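Local coordinates for protein lipocalin (Argas monolakensis, PDB 3BRN) that binds serotonin, and probably other biogenic amines, inside a lipocalin beta barrel, at residues A[28-33]-A[145-150]. Residues are numbered along the deposited sequence; the frame is centred on the assembly and turned at random.
Sequences YLRKTT and IHHTWQ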
ATOM      1  N   TYR A  28      -3.916   1.018   4.532  1.00 29.43           N
ATOM      2  CA  TYR A  28      -4.900   0.022   4.159  1.00 32.86           C
ATOM      3  C   TYR A  28      -4.818  -0.169   2.664  1.00 31.75           C
ATOM      4  O   TYR A  28      -4.680   0.815   1.944  1.00 30.38           O
ATOM      5  CB  TYR A  28      -6.310   0.517   4.452  1.00 28.44           C
ATOM      6  CG  TYR A  28      -6.673   0.535   5.909  1.00 43.12           C
ATOM      7  CD1 TYR A  28      -6.576   1.702   6.646  1.00 40.50           C
ATOM      8  CD2 TYR A  28      -7.146  -0.610   6.544  1.00 36.95           C
ATOM      9  CE1 TYR A  28      -7.011   1.754   7.951  1.00 38.01           C
ATOM     10  CE2 TYR A  28      -7.518  -0.580   7.880  1.00 48.45           C
ATOM     11  CZ  TYR A  28      -7.448   0.605   8.568  1.00 31.36           C
ATOM     12  OH  TYR A  28      -7.870   0.677   9.878  1.00 50.20           O
ATOM     13  N   LEU A  29      -5.094  -1.388   2.200  1.00 32.16           N
ATOM     14  CA  LEU A  29      -5.251  -1.599   0.761  1.00 33.74           C
ATOM     15  C   LEU A  29      -6.682  -1.170   0.469  1.00 29.68           C
ATOM     16  O   LEU A  29      -7.610  -1.786   0.971  1.00 32.83           O
ATOM     17  CB  LEU A  29      -5.042  -3.062   0.378  1.00 30.63           C
ATOM     18  CG  LEU A  29      -5.377  -3.453  -1.080  1.00 29.66           C
ATOM     19  CD1 LEU A  29      -4.522  -2.615  -2.016  1.00 24.32           C
ATOM     20  CD2 LEU A  29      -5.015  -4.921  -1.264  1.00 32.29           C
ATOM     21  N   ARG A  30      -6.832   0.012  -0.140  1.00 28.66           N
ATOM     22  CA  ARG A  30      -8.135   0.634  -0.351  1.00 31.40           C
ATOM     23  C   ARG A  30      -8.874   0.075  -1.566  1.00 35.45           C
ATOM     24  O   ARG A  30     -10.081  -0.172  -1.508  1.00 35.15           O
ATOM     25  CB  ARG A  30      -7.984   2.160  -0.452  1.00 28.26           C
ATOM     26  CG  ARG A  30      -9.274   2.939  -0.741  1.00 30.34           C
ATOM     27  CD  ARG A  30     -10.364   2.721   0.329  1.00 28.30           C
ATOM     28  NE  ARG A  30     -11.606   3.401  -0.037  1.00 33.59           N
ATOM     29  CZ  ARG A  30     -12.466   2.962  -0.955  1.00 28.35           C
ATOM     30  NH1 ARG A  30     -12.254   1.817  -1.591  1.00 37.30           N
ATOM     31  NH2 ARG A  30     -13.552   3.662  -1.229  1.00 36.48           N
ATOM     32  N   LYS A  31      -8.186   0.001  -2.703  1.00 32.54           N
ATOM     33  CA  LYS A  31      -8.790  -0.566  -3.921  1.00 32.27           C
ATOM     34  C   LYS A  31      -7.747  -1.415  -4.617  1.00 33.52           C
ATOM     35  O   LYS A  31      -6.585  -1.037  -4.645  1.00 29.57           O
ATOM     36  CB  LYS A  31      -9.225   0.544  -4.891  1.00 34.17           C
ATOM     37  CG  LYS A  31     -10.182   1.588  -4.317  1.00 37.03           C
ATOM     38  CD  LYS A  31     -10.611   2.576  -5.386  1.00 39.24           C
ATOM     39  CE  LYS A  31     -11.519   3.664  -4.814  1.00 44.39           C
ATOM     40  NZ  LYS A  31     -11.498   4.878  -5.667  1.00 45.83           N
ATOM     41  N   THR A  32      -8.197  -2.441  -5.346  1.00 31.17           N
ATOM     42  CA  THR A  32      -7.288  -3.262  -6.154  1.00 35.67           C
ATOM     43  C   THR A  32      -8.015  -3.802  -7.387  1.00 33.93           C
ATOM     44  O   THR A  32      -9.247  -3.886  -7.400  1.00 32.01           O
ATOM     45  CB  THR A  32      -6.660  -4.426  -5.312  1.00 31.12           C
ATOM     46  OG1 THR A  32      -5.812  -5.228  -6.141  1.00 34.29           O
ATOM     47  CG2 THR A  32      -7.741  -5.323  -4.698  1.00 32.33           C
ATOM     48  N   THR A  33      -7.267  -4.062  -8.461  1.00 34.97           N
ATOM     49  CA  THR A  33      -7.831  -4.750  -9.622  1.00 30.51           C
ATOM     50  C   THR A  33      -7.705  -6.267  -9.478  1.00 36.45           C
ATOM     51  O   THR A  33      -8.057  -7.008 -10.390  1.00 34.70           O
ATOM     52  CB  THR A  33      -7.171  -4.299 -10.953  1.00 32.73           C
ATOM     53  OG1 THR A  33      -5.760  -4.550 -10.895  1.00 30.88           O
ATOM     54  CG2 THR A  33      -7.422  -2.782 -11.190  1.00 28.54           C
ATOM     55  N   ILE A 145     -12.778  -3.021 -10.429  1.00 33.97           N
ATOM     56  CA  ILE A 145     -12.147  -2.530  -9.202  1.00 36.68           C
ATOM     57  C   ILE A 145     -12.773  -3.219  -7.988  1.00 34.27           C
ATOM     58  O   ILE A 145     -13.990  -3.398  -7.924  1.00 33.25           O
ATOM     59  CB  ILE A 145     -12.350  -1.007  -9.012  1.00 36.08           C
ATOM     60  CG1 ILE A 145     -11.959  -0.216 -10.265  1.00 42.32           C
ATOM     61  CG2 ILE A 145     -11.649  -0.529  -7.740  1.00 35.39           C
ATOM     62  CD1 ILE A 145     -10.598  -0.494 -10.761  1.00 36.18           C
ATOM     63  N   HIS A 146     -11.940  -3.682  -7.079  1.00 30.70           N
ATOM     64  CA  HIS A 146     -12.384  -4.221  -5.833  1.00 36.92           C
ATOM     65  C   HIS A 146     -12.052  -3.380  -4.639  1.00 41.52           C
ATOM     66  O   HIS A 146     -10.918  -3.043  -4.420  1.00 39.44           O
ATOM     67  CB  HIS A 146     -11.847  -5.603  -5.651  1.00 38.06           C
ATOM     68  CG  HIS A 146     -12.072  -6.457  -6.834  1.00 41.74           C
ATOM     69  ND1 HIS A 146     -11.343  -6.324  -7.980  1.00 52.02           N
ATOM     70  CD2 HIS A 146     -13.003  -7.390  -7.085  1.00 46.37           C
ATOM     71  CE1 HIS A 146     -11.793  -7.162  -8.882  1.00 48.98           C
ATOM     72  NE2 HIS A 146     -12.795  -7.823  -8.360  1.00 38.50           N
ATOM     73  N   HIS A 147     -13.053  -3.089  -3.848  1.00 37.38           N
ATOM     74  CA  HIS A 147     -12.910  -2.193  -2.747  1.00 39.52           C
ATOM     75  C   HIS A 147     -12.640  -2.889  -1.432  1.00 41.07           C
ATOM     76  O   HIS A 147     -13.534  -3.386  -0.824  1.00 44.19           O
ATOM     77  CB  HIS A 147     -14.115  -1.302  -2.661  1.00 36.53           C
ATOM     78  CG  HIS A 147     -14.371  -0.559  -3.912  1.00 38.21           C
ATOM     79  ND1 HIS A 147     -14.004   0.746  -4.079  1.00 35.58           N
ATOM     80  CD2 HIS A 147     -14.897  -0.957  -5.080  1.00 37.53           C
ATOM     81  CE1 HIS A 147     -14.322   1.135  -5.288  1.00 46.17           C
ATOM     82  NE2 HIS A 147     -14.858   0.115  -5.921  1.00 57.55           N
ATOM     83  N   THR A 148     -11.389  -2.911  -1.012  1.00 38.94           N
ATOM     84  CA  THR A 148     -10.910  -3.843  -0.001  1.00 36.46           C
ATOM     85  C   THR A 148     -11.099  -3.332   1.417  1.00 36.41           C
ATOM     86  O   THR A 148     -11.002  -4.100   2.363  1.00 41.30           O
ATOM     87  CB  THR A 148      -9.409  -4.146  -0.215  1.00 44.07           C
ATOM     88  OG1 THR A 148      -9.252  -4.947  -1.388  1.00 50.19           O
ATOM     89  CG2 THR A 148      -8.827  -4.894   0.993  1.00 39.38           C
ATOM     90  N   TRP A 149     -11.066  -2.016   1.560  1.00 38.01           N
ATOM     91  CA  TRP A 149     -11.311  -1.360   2.835  1.00 37.04           C
ATOM     92  C   TRP A 149     -12.760  -0.948   2.875  1.00 36.95           C
ATOM     93  O   TRP A 149     -13.331  -0.585   1.844  1.00 35.91           O
ATOM     94  CB  TRP A 149     -10.455  -0.110   2.982  1.00 34.39           C
ATOM     95  CG  TRP A 149     -10.827   0.697   4.204  1.00 35.61           C
ATOM     96  CD1 TRP A 149     -10.459   0.444   5.497  1.00 34.49           C
ATOM     97  CD2 TRP A 149     -11.694   1.843   4.250  1.00 30.05           C
ATOM     98  NE1 TRP A 149     -11.014   1.387   6.339  1.00 33.03           N
ATOM     99  CE2 TRP A 149     -11.763   2.260   5.595  1.00 37.07           C
ATOM    100  CE3 TRP A 149     -12.392   2.571   3.282  1.00 39.05           C
ATOM    101  CZ2 TRP A 149     -12.466   3.388   5.984  1.00 36.79           C
ATOM    102  CZ3 TRP A 149     -13.129   3.665   3.682  1.00 39.97           C
ATOM    103  CH2 TRP A 149     -13.185   4.044   5.023  1.00 31.19           C
ATOM    104  N   GLN A 150     -13.372  -1.130   4.041  1.00 36.05           N
ATOM    105  CA  GLN A 150     -14.729  -0.690   4.302  1.00 33.70           C
ATOM    106  C   GLN A 150     -14.748   0.024   5.642  1.00 29.48           C
ATOM    107  O   GLN A 150     -13.880  -0.188   6.477  1.00 27.56           O
ATOM    108  CB  GLN A 150     -15.698  -1.878   4.340  1.00 40.30           C
ATOM    109  CG  GLN A 150     -16.044  -2.419   2.971  1.00 39.85           C
ATOM    110  CD  GLN A 150     -16.452  -1.313   2.019  1.00 55.47           C
ATOM    111  OE1 GLN A 150     -17.481  -0.563   2.395  1.00 57.50           O
ATOM    112  NE2 GLN A 150     -15.784  -1.066   1.011  1.00 52.25           N
TER
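Trp149 turns the edge of its five-membered ring to a face of Tyr28, CD1 standing 3.6 Å from Tyr28 CD2 and the planes inclined at 55°, an edge-to-face pair. The indole, its CG turned anti to the backbone N (chi1 172°), also reaches Arg30, whose NE lies 3.5 Å from Trp149 CE3. Arg30 sets off away from 145-150, but a bend at chi2 (59°) brings its guanidinium back past Trp149, obliquely to the indole, and on to His147. There NH1 gives a nearly straight hydrogen bond to His147 ND1 (3.2 Å), lying in the planes of both groups, while NE is taken by Tyr129 OH. The extended Lys31 chain runs alongside His147, CE 3.8 Å from CE1, and its NZ forms a salt bridge with Asp133. Further along, Thr32 and His146 form an antiparallel hydrogen-bonded pair. Thr32 O accepts twice: His146 N approaches nearly end-on at 2.7 Å, and the ring ND1, from above the carbonyl plane, at 3.3 Å. Thr148 N bonds Arg30 O, and Thr148 OG1, 3.7 Å from Thr32 CG2, pairs with Thr37 OG1. A short, weakly bonded strand near the C-terminus thus lies antiparallel to barrel strand 26-32, where Arg30 and Lys31 form a classic beta bulge opposite Leu117. The Arg30 bond implies that His147 ND1 is probably unprotonated, whereas His146 ND1, as donor to Thr32 O, probably carries a proton.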